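Histidine acid phosphatase (PDB 4ARU) belongs to branch 2 of the histidine phosphatase superfamily, a single bacterial chain with a central mixed beta-sheet flanked by helices. Local coordinates at residues Q117-T120 with Q121-D124; L126-P129 with V130-G133; A255-D258 with L259-T263; S405-P408 with A409-L412. One frame throughout, in Å; residues are numbered along the deposited sequence. Where two conformers were deposited one is given.

How the contacts relate
Contacts 1 and 4 lie on the surface, with their centres about 20 Å from the centre of the chain, whereas contacts 2 and 3 are partly buried. Contacts 1 and 2 follow each other in the loop between strand 115-116 and helix 139-150, and they touch where Ala123 packs on Lys131 and Ala132. Contact 3 is the end of helix 243-262, and contact 4 is the tail after helix 395-405; Val130 of contact 2 and Cys410 of contact 4 both rest on helix 264-282. Side-chain amides and water hold contact 1. In contact 2 a lysine lies over a histidine ring, contact 3 has a salt bridge, and contact 4 combines a carboxylate-to-backbone bond with a disulfide.

Contact 1 of 4, residues Q117-T120 with Q121-D124; sequences QQNT and QQAD
Gln117 turns CG away from its own backbone nitrogen (chi1 174°) and then runs out extended, which sets its terminal amide across the loop against Ala123 and Asp124. NE2 donates to two carbonyls: to Asn119 O (3.0 Å from NE2), in that carbonyl's plane, and to Ala123 O (3.1 Å from NE2), where the donor stands 64° above the carbonyl plane instead of on a lone pair. Both acceptors lie close to the plane of the Gln117 amide, and this fixes its rotation. OE1 on the other branch rests against Asp124 CA at 3.4 Å.

The tip of the loop is a type I beta turn from Asn119 to Gln122, with an Asx turn at its start: Asn119 OD1 reaches forward to accept the N-H of Gln121 at 2.9 Å. The whole loop follows strand 115-116, which pairs in parallel with strand 85-89 in the central sheet. On the outer side of the turn the Gln122 side chain stacks its amide on that of Asn119, the two planes only 12° apart. A water bridges the ends of the two amides, donating to Gln122 OE1 at 2.7 Å and taking a weak bond from Asn119 ND2.

A second water ties the two ends of the loop together: it accepts from Gln117 N at 2.9 Å and donates to Asp124 OD2 at 2.6 Å. The carboxylate of Asp124 has further partners: OD2 also takes the indole N-H of Trp88 and OD1 the backbone N-H of Leu126.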
loop_
_atom_site.group_PDB
_atom_site.type_symbol
_atom_site.label_atom_id
_atom_site.label_comp_id
_atom_site.label_asym_id
_atom_site.label_seq_id
_atom_site.Cartn_x
_atom_site.Cartn_y
_atom_site.Cartn_z
ATOM N N GLN A 117 -0.474 18.583 -2.801
ATOM C CA GLN A 117 -0.879 19.362 -3.934
ATOM C C GLN A 117 -1.831 20.454 -3.474
ATOM O O GLN A 117 -2.729 20.172 -2.752
ATOM C CB GLN A 117 -1.573 18.443 -4.948
ATOM C CG GLN A 117 -2.174 19.183 -6.124
ATOM C CD GLN A 117 -2.577 18.243 -7.227
ATOM O OE1 GLN A 117 -1.714 17.772 -7.975
ATOM N NE2 GLN A 117 -3.841 17.901 -7.292
ATOM N N GLN A 118 -1.673 21.652 -4.007
ATOM C CA GLN A 118 -2.543 22.764 -3.604
ATOM C C GLN A 118 -4.028 22.519 -3.774
ATOM O O GLN A 118 -4.852 22.788 -2.877
ATOM C CB GLN A 118 -2.188 23.958 -4.450
ATOM C CG GLN A 118 -0.896 24.617 -4.030
ATOM C CD GLN A 118 -1.091 25.656 -2.895
ATOM O OE1 GLN A 118 -1.912 25.515 -1.973
ATOM N NE2 GLN A 118 -0.291 26.678 -2.950
ATOM N N ASN A 119 -4.394 22.088 -4.969
ATOM C CA ASN A 119 -5.774 21.779 -5.257
ATOM C C ASN A 119 -6.130 20.348 -4.883
ATOM O O ASN A 119 -5.734 19.403 -5.562
ATOM C CB ASN A 119 -6.077 22.030 -6.741
ATOM C CG ASN A 119 -7.558 21.974 -7.035
ATOM O OD1 ASN A 119 -8.312 21.219 -6.452
ATOM N ND2 ASN A 119 -7.978 22.794 -7.941
ATOM N N THR A 120 -6.839 20.158 -3.769
ATOM C CA THR A 120 -7.185 18.839 -3.299
ATOM C C THR A 120 -8.400 18.198 -3.954
ATOM O O THR A 120 -8.674 17.049 -3.660
ATOM C CB THR A 120 -7.381 18.773 -1.752
ATOM O OG1 THR A 120 -8.442 19.648 -1.370
ATOM C CG2 THR A 120 -6.117 19.181 -1.038
ATOM N N GLN A 121 -9.068 18.921 -4.854
ATOM C CA GLN A 121 -10.271 18.475 -5.535
ATOM C C GLN A 121 -9.922 17.798 -6.886
ATOM O O GLN A 121 -10.824 17.446 -7.662
ATOM C CB GLN A 121 -11.186 19.694 -5.777
ATOM C CG GLN A 121 -11.446 20.592 -4.559
ATOM C CD GLN A 121 -12.130 19.830 -3.448
ATOM O OE1 GLN A 121 -12.629 18.727 -3.669
ATOM N NE2 GLN A 121 -12.146 20.400 -2.244
ATOM N N GLN A 122 -8.639 17.740 -7.214
ATOM C CA GLN A 122 -8.182 17.135 -8.458
ATOM C C GLN A 122 -7.131 16.117 -8.061
ATOM O O GLN A 122 -6.463 16.257 -7.042
ATOM C CB GLN A 122 -7.532 18.149 -9.375
ATOM C CG GLN A 122 -8.426 19.298 -9.796
ATOM C CD GLN A 122 -7.751 20.134 -10.842
ATOM O OE1 GLN A 122 -6.535 20.358 -10.793
ATOM N NE2 GLN A 122 -8.523 20.598 -11.801
ATOM N N ALA A 123 -6.969 15.088 -8.881
ATOM C CA ALA A 123 -5.936 14.088 -8.692
ATOM C C ALA A 123 -4.539 14.717 -8.666
ATOM O O ALA A 123 -4.263 15.656 -9.355
ATOM C CB ALA A 123 -6.013 13.044 -9.795
ATOM N N ASP A 124 -3.685 14.122 -7.836
ATOM C CA ASP A 124 -2.256 14.400 -7.816
ATOM C C ASP A 124 -1.622 13.403 -8.774
ATOM O O ASP A 124 -1.706 12.216 -8.502
ATOM C CB ASP A 124 -1.718 14.323 -6.371
ATOM C CG ASP A 124 -0.222 14.531 -6.272
ATOM O OD1 ASP A 124 0.462 14.528 -7.326
ATOM O OD2 ASP A 124 0.250 14.736 -5.125
HETATM O O HOH W 1 -1.008 15.762 -3.032
HETATM O O HOH W 2 -5.807 22.967 -10.413
#

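Contact 2 of 4, residues L126-P129 with V130-G133; sequences LFHP and VKAG
The chain winds from His128 into a single helix-like turn, with Ala132 N bonded to His128 O at 2.9 Å and the type I turn from Val130 to Gly133 closed by Gly133 N on Val130 O at 3.1 Å, Gly133 leaving at a positive phi of 88°.

The main side-chain meeting is between His128 and Lys131, which lie alongside each other and point the same way. Lys131 starts out extended and bends at its third torsion (chi3 65°), a kink that folds the end of the chain over the imidazole. CE packs against His128 CB at 3.9 Å and stands equally close to CG, while NZ sits over the centre of the ring, 4.2 Å above its plane. His128 also meets the ring of His306, their planes at about 60°, and its side chain is about 5 Å from a bound tartaric acid.

This turn belongs to the long loop that joins strand 115-116 of the central sheet to helix 139-150. Its inward side chains seat it on a neighbouring helix: Leu126 packs on Pro273, Leu274 and Thr277, and Val130 on Asn270, all of helix 264-282. Another tie comes from Phe127 O, which accepts from Asn309 ND2 of helix 307-317. Ala132 turns its methyl toward the start of the turn, with CB 3.2 Å from His128 O, and it also touches Pro125. The methylene CE of Lys131 packs on Ala123 CB at 3.8 Å.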
loop_
_atom_site.group_PDB
_atom_site.type_symbol
_atom_site.label_atom_id
_atom_site.label_comp_id
_atom_site.label_asym_id
_atom_site.label_seq_id
_atom_site.Cartn_x
_atom_site.Cartn_y
_atom_site.Cartn_z
ATOM N N LEU A 126 1.266 12.449 -9.197
ATOM C CA LEU A 126 2.267 11.574 -8.620
ATOM C C LEU A 126 1.645 10.266 -8.160
ATOM O O LEU A 126 2.272 9.205 -8.302
ATOM C CB LEU A 126 2.922 12.210 -7.401
ATOM C CG LEU A 126 4.032 11.420 -6.735
ATOM C CD1 LEU A 126 5.237 11.198 -7.639
ATOM C CD2 LEU A 126 4.467 12.151 -5.490
ATOM N N PHE A 127 0.425 10.327 -7.650
ATOM C CA PHE A 127 -0.269 9.165 -7.129
ATOM C C PHE A 127 -1.198 8.515 -8.156
ATOM O O PHE A 127 -1.384 7.268 -8.077
ATOM C CB PHE A 127 -1.099 9.506 -5.892
ATOM C CG PHE A 127 -0.239 9.934 -4.706
ATOM C CD1 PHE A 127 0.334 8.996 -3.870
ATOM C CD2 PHE A 127 -0.000 11.277 -4.444
ATOM C CE1 PHE A 127 1.146 9.369 -2.841
ATOM C CE2 PHE A 127 0.790 11.677 -3.381
ATOM C CZ PHE A 127 1.347 10.707 -2.563
ATOM N N HIS A 128 -1.792 9.324 -9.024
ATOM C CA HIS A 128 -2.815 8.889 -9.964
ATOM C C HIS A 128 -2.601 9.534 -11.334
ATOM O O HIS A 128 -3.394 10.389 -11.804
ATOM C CB HIS A 128 -4.213 9.185 -9.439
ATOM C CG HIS A 128 -4.534 8.453 -8.192
ATOM N ND1 HIS A 128 -4.480 9.047 -6.944
ATOM C CD2 HIS A 128 -4.833 7.155 -7.974
ATOM C CE1 HIS A 128 -4.802 8.162 -6.027
ATOM N NE2 HIS A 128 -5.022 7.002 -6.620
ATOM N N PRO A 129 -1.495 9.141 -12.019
ATOM C CA PRO A 129 -1.166 9.766 -13.290
ATOM C C PRO A 129 -2.209 9.502 -14.382
ATOM O O PRO A 129 -2.449 10.342 -15.257
ATOM C CB PRO A 129 0.184 9.149 -13.668
ATOM C CG PRO A 129 0.313 7.952 -12.826
ATOM C CD PRO A 129 -0.436 8.198 -11.572
ATOM N N VAL A 130 -2.820 8.328 -14.339
ATOM C CA VAL A 130 -3.829 7.998 -15.346
ATOM C C VAL A 130 -5.096 8.869 -15.139
ATOM O O VAL A 130 -5.599 9.535 -16.076
ATOM C CB VAL A 130 -4.145 6.487 -15.312
ATOM C CG1 VAL A 130 -5.329 6.150 -16.197
ATOM C CG2 VAL A 130 -2.924 5.705 -15.783
ATOM N N LYS A 131 -5.595 8.926 -13.912
ATOM C CA LYS A 131 -6.765 9.779 -13.636
ATOM C C LYS A 131 -6.443 11.257 -13.891
ATOM O O LYS A 131 -7.276 12.006 -14.389
ATOM C CB LYS A 131 -7.203 9.543 -12.192
ATOM C CG LYS A 131 -8.330 10.424 -11.703
ATOM C CD LYS A 131 -8.956 9.862 -10.413
ATOM C CE LYS A 131 -7.998 9.860 -9.227
ATOM N NZ LYS A 131 -8.654 9.607 -7.907
ATOM N N ALA A 132 -5.207 11.673 -13.600
ATOM C CA ALA A 132 -4.741 13.052 -13.846
ATOM C C ALA A 132 -4.545 13.418 -15.328
ATOM O O ALA A 132 -4.299 14.572 -15.687
ATOM C CB ALA A 132 -3.454 13.310 -13.072
ATOM N N GLY A 133 -4.545 12.398 -16.183
ATOM C CA GLY A 133 -4.410 12.613 -17.625
ATOM C C GLY A 133 -2.996 12.657 -18.177
ATOM O O GLY A 133 -2.799 13.106 -19.324
#

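Contact 3 of 4, residues A255-D258 with L259-T263; sequences AQFD and LMSRT
Asp258 and Arg262, one helical turn apart, form a salt bridge in the last turns of helix 243-262, just where its alpha-helical bonding widens into a pi-type turn. Asp258 holds its carboxylate anti to the backbone nitrogen (chi1 -175°), on the side from which Arg262 comes. The arginine chain is extended as far as CD and bends at chi3 (66°), and this turns NH1 back onto Asp258 OD1 at 2.8 Å. The carboxylate and guanidinium planes are nearly coplanar, 5° apart, and OD1 lies in the guanidinium plane, at its edge. Gln149 NE2 of helix 139-150 bonds to the same OD1, while Arg262 NE reaches Ser314 OG.

The widened turn centres on Phe257 O, which two successive backbone N-H groups grip: Ser261 N at 2.9 Å and Arg262 N at 3.0 Å. The Phe257 ring itself turns off to meet the ring of His253 and to pack on Asp307 and Thr308 of helix 307-317. Ser261 lies against the same helix, on Thr308 and Ala311.

On another flank, Gln256 bends at chi2 and crosses Met260 at about a right angle, with NE2 3.8 Å from Met260 CB. Its OE1 is held by Ser218 OG, and both side chains touch Leu210 of strand 208-211. Leu259 packs its CG 3.4 Å from Ala255 O and reaches out to Ala150 and Leu157.

At the junction with helix 264-282, the Thr263 hydroxyl turns back on the helix it has just left: OG1 donates to Leu259 O at 2.6 Å, from above the carbonyl plane.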
loop_
_atom_site.group_PDB
_atom_site.type_symbol
_atom_site.label_atom_id
_atom_site.label_comp_id
_atom_site.label_asym_id
_atom_site.label_seq_id
_atom_site.Cartn_x
_atom_site.Cartn_y
_atom_site.Cartn_z
ATOM N N ALA A 255 -5.162 -11.362 -4.124
ATOM C CA ALA A 255 -5.246 -11.785 -5.517
ATOM C C ALA A 255 -5.772 -10.653 -6.388
ATOM O O ALA A 255 -5.266 -10.401 -7.479
ATOM C CB ALA A 255 -6.103 -13.017 -5.635
ATOM N N GLN A 256 -6.805 -9.964 -5.929
ATOM C CA GLN A 256 -7.332 -8.819 -6.656
ATOM C C GLN A 256 -6.245 -7.785 -6.876
ATOM O O GLN A 256 -6.093 -7.238 -7.954
ATOM C CB GLN A 256 -8.539 -8.264 -5.928
ATOM C CG GLN A 256 -9.246 -7.163 -6.667
ATOM C CD GLN A 256 -8.963 -5.868 -6.078
ATOM O OE1 GLN A 256 -8.941 -5.710 -4.839
ATOM N NE2 GLN A 256 -8.726 -4.891 -6.930
ATOM N N PHE A 257 -5.431 -7.543 -5.851
ATOM C CA PHE A 257 -4.337 -6.590 -5.960
ATOM C C PHE A 257 -3.254 -7.053 -6.887
ATOM O O PHE A 257 -2.708 -6.233 -7.627
ATOM C CB PHE A 257 -3.812 -6.206 -4.550
ATOM C CG PHE A 257 -4.527 -5.018 -3.990
ATOM C CD1 PHE A 257 -5.886 -5.120 -3.596
ATOM C CD2 PHE A 257 -3.913 -3.803 -3.918
ATOM C CE1 PHE A 257 -6.571 -4.031 -3.167
ATOM C CE2 PHE A 257 -4.610 -2.707 -3.489
ATOM C CZ PHE A 257 -5.938 -2.821 -3.112
ATOM N N ASP A 258 -2.939 -8.331 -6.897
ATOM C CA ASP A 258 -1.949 -8.850 -7.833
ATOM C C ASP A 258 -2.398 -8.567 -9.265
ATOM O O ASP A 258 -1.624 -8.100 -10.115
ATOM C CB ASP A 258 -1.778 -10.350 -7.636
ATOM C CG ASP A 258 -0.675 -10.917 -8.505
ATOM O OD1 ASP A 258 0.483 -10.413 -8.459
ATOM O OD2 ASP A 258 -0.936 -11.827 -9.303
ATOM N N LEU A 259 -3.678 -8.798 -9.538
ATOM C CA LEU A 259 -4.188 -8.661 -10.865
ATOM C C LEU A 259 -4.397 -7.222 -11.316
ATOM O O LEU A 259 -4.089 -6.852 -12.461
ATOM C CB LEU A 259 -5.527 -9.431 -10.995
ATOM C CG LEU A 259 -5.414 -10.942 -10.803
ATOM C CD1 LEU A 259 -6.804 -11.574 -10.986
ATOM C CD2 LEU A 259 -4.362 -11.627 -11.658
ATOM N N MET A 260 -4.927 -6.404 -10.424
ATOM C CA MET A 260 -5.377 -5.065 -10.790
ATOM C C MET A 260 -4.353 -3.974 -10.477
ATOM O O MET A 260 -4.463 -2.848 -10.970
ATOM C CB MET A 260 -6.725 -4.798 -10.117
ATOM C CG MET A 260 -7.789 -5.845 -10.478
ATOM S SD MET A 260 -7.967 -6.308 -12.207
ATOM C CE MET A 260 -8.249 -4.666 -12.845
ATOM N N SER A 261 -3.342 -4.306 -9.694
ATOM C CA SER A 261 -2.295 -3.358 -9.355
ATOM C C SER A 261 -0.857 -3.831 -9.583
ATOM O O SER A 261 0.016 -2.991 -9.870
ATOM C CB SER A 261 -2.456 -2.880 -7.920
ATOM O OG SER A 261 -3.679 -2.118 -7.821
ATOM N N ARG A 262 -0.567 -5.119 -9.476
ATOM C CA ARG A 262 0.792 -5.599 -9.714
ATOM C C ARG A 262 1.106 -5.932 -11.144
ATOM O O ARG A 262 2.229 -5.829 -11.563
ATOM C CB ARG A 262 1.150 -6.811 -8.827
ATOM C CG ARG A 262 1.061 -6.540 -7.340
ATOM C CD ARG A 262 1.692 -7.656 -6.491
ATOM N NE ARG A 262 3.124 -7.695 -6.743
ATOM C CZ ARG A 262 3.756 -8.535 -7.558
ATOM N NH1 ARG A 262 3.133 -9.466 -8.237
ATOM N NH2 ARG A 262 5.042 -8.385 -7.777
ATOM N N THR A 263 0.106 -6.343 -11.893
ATOM C CA THR A 263 0.280 -6.594 -13.336
ATOM C C THR A 263 1.170 -5.538 -13.999
ATOM O O THR A 263 0.805 -4.377 -13.933
ATOM C CB THR A 263 -1.090 -6.549 -14.029
ATOM O OG1 THR A 263 -1.859 -7.654 -13.564
ATOM C CG2 THR A 263 -0.973 -6.591 -15.569
#

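Contact 4 of 4, residues S405-P408 with A409-L412; sequences SVEP and ACQL
Cys410 N bonds to Glu407 O at 2.9 Å and draws the chain into a tight turn. The Glu407 side chain also grips this turn. It leaves with CG anti to the backbone nitrogen and bends at chi2 (44°), so that the carboxylate curls back to its own chain and OE2 accepts the N-H of Ala409 at 3.0 Å. That N-H arrives on the anti side of OE2, 20° out of the carboxylate plane. OE1 has a long, weak ion pair with Lys268. The inner part of the side chain packs on the cysteine, with Glu407 CG 3.5 Å from Cys410 SG.

One residue on, Gln411 N bonds to Pro408 O at 3.3 Å. The Gln411 side chain folds back across Val406 at about a right angle, setting NE2 3.5 Å from Val406 CG2, and the amide NE2 is held by Gln276 OE1. Gln411, which also touches Thr272, and Glu407, whose N bonds to Thr272 OG1, lay the tail along helix 264-282, while Val406 packs on Met316 of helix 307-317. The arrangement is a short 3-10 turn after helix 395-405, anchored by the Cys135-Cys410 disulfide to the loop before helix 139-150.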
loop_
_atom_site.group_PDB
_atom_site.type_symbol
_atom_site.label_atom_id
_atom_site.label_comp_id
_atom_site.label_asym_id
_atom_site.label_seq_id
_atom_site.Cartn_x
_atom_site.Cartn_y
_atom_site.Cartn_z
ATOM N N SER A 405 11.889 -0.251 -16.193
ATOM C CA SER A 405 10.523 -0.569 -15.766
ATOM C C SER A 405 9.513 0.575 -15.967
ATOM O O SER A 405 8.352 0.310 -16.200
ATOM C CB SER A 405 10.453 -1.028 -14.314
ATOM O OG SER A 405 10.665 0.024 -13.438
ATOM N N VAL A 406 9.998 1.802 -16.002
ATOM C CA VAL A 406 9.105 2.936 -16.177
ATOM C C VAL A 406 8.517 2.955 -17.566
ATOM O O VAL A 406 9.082 2.419 -18.543
ATOM C CB VAL A 406 9.792 4.280 -15.847
ATOM C CG1 VAL A 406 10.105 4.357 -14.348
ATOM C CG2 VAL A 406 10.980 4.508 -16.742
ATOM N N GLU A 407 7.354 3.591 -17.650
ATOM C CA GLU A 407 6.732 3.914 -18.923
ATOM C C GLU A 407 7.036 5.374 -19.273
ATOM O O GLU A 407 6.573 6.262 -18.585
ATOM C CB GLU A 407 5.238 3.716 -18.842
ATOM C CG GLU A 407 4.406 4.153 -20.042
ATOM C CD GLU A 407 5.003 3.741 -21.374
ATOM O OE1 GLU A 407 5.161 2.480 -21.549
ATOM O OE2 GLU A 407 5.335 4.616 -22.252
ATOM N N PRO A 408 7.831 5.615 -20.302
ATOM C CA PRO A 408 8.184 7.004 -20.576
ATOM C C PRO A 408 7.001 7.949 -20.787
ATOM O O PRO A 408 7.094 9.125 -20.429
ATOM C CB PRO A 408 8.992 6.909 -21.846
ATOM C CG PRO A 408 9.605 5.550 -21.802
ATOM C CD PRO A 408 8.554 4.691 -21.192
ATOM N N ALA A 409 5.906 7.474 -21.382
ATOM C CA ALA A 409 4.726 8.327 -21.586
ATOM C C ALA A 409 4.073 8.775 -20.287
ATOM O O ALA A 409 3.277 9.727 -20.310
ATOM C CB ALA A 409 3.701 7.614 -22.465
ATOM N N CYS A 410 4.402 8.114 -19.168
ATOM C CA CYS A 410 3.780 8.384 -17.897
ATOM C C CYS A 410 4.673 9.148 -16.943
ATOM O O CYS A 410 4.302 9.304 -15.787
ATOM C CB CYS A 410 3.403 7.041 -17.280
ATOM S SG CYS A 410 2.140 6.151 -18.232
ATOM N N GLN A 411 5.828 9.609 -17.432
ATOM C CA GLN A 411 6.687 10.504 -16.662
ATOM C C GLN A 411 6.018 11.868 -16.498
ATOM O O GLN A 411 5.308 12.330 -17.388
ATOM C CB GLN A 411 8.059 10.642 -17.313
ATOM C CG GLN A 411 8.838 9.344 -17.360
ATOM C CD GLN A 411 9.556 8.970 -16.055
ATOM O OE1 GLN A 411 9.341 9.543 -14.953
ATOM N NE2 GLN A 411 10.381 7.952 -16.151
ATOM N N LEU A 412 6.208 12.473 -15.325
ATOM C CA LEU A 412 5.624 13.797 -15.100
ATOM C C LEU A 412 6.296 14.824 -15.993
ATOM O O LEU A 412 7.521 14.874 -16.056
ATOM C CB LEU A 412 5.702 14.173 -13.629
ATOM C CG LEU A 412 4.941 13.277 -12.661
ATOM C CD1 LEU A 412 5.022 13.831 -11.250
ATOM C CD2 LEU A 412 3.488 13.029 -13.081
#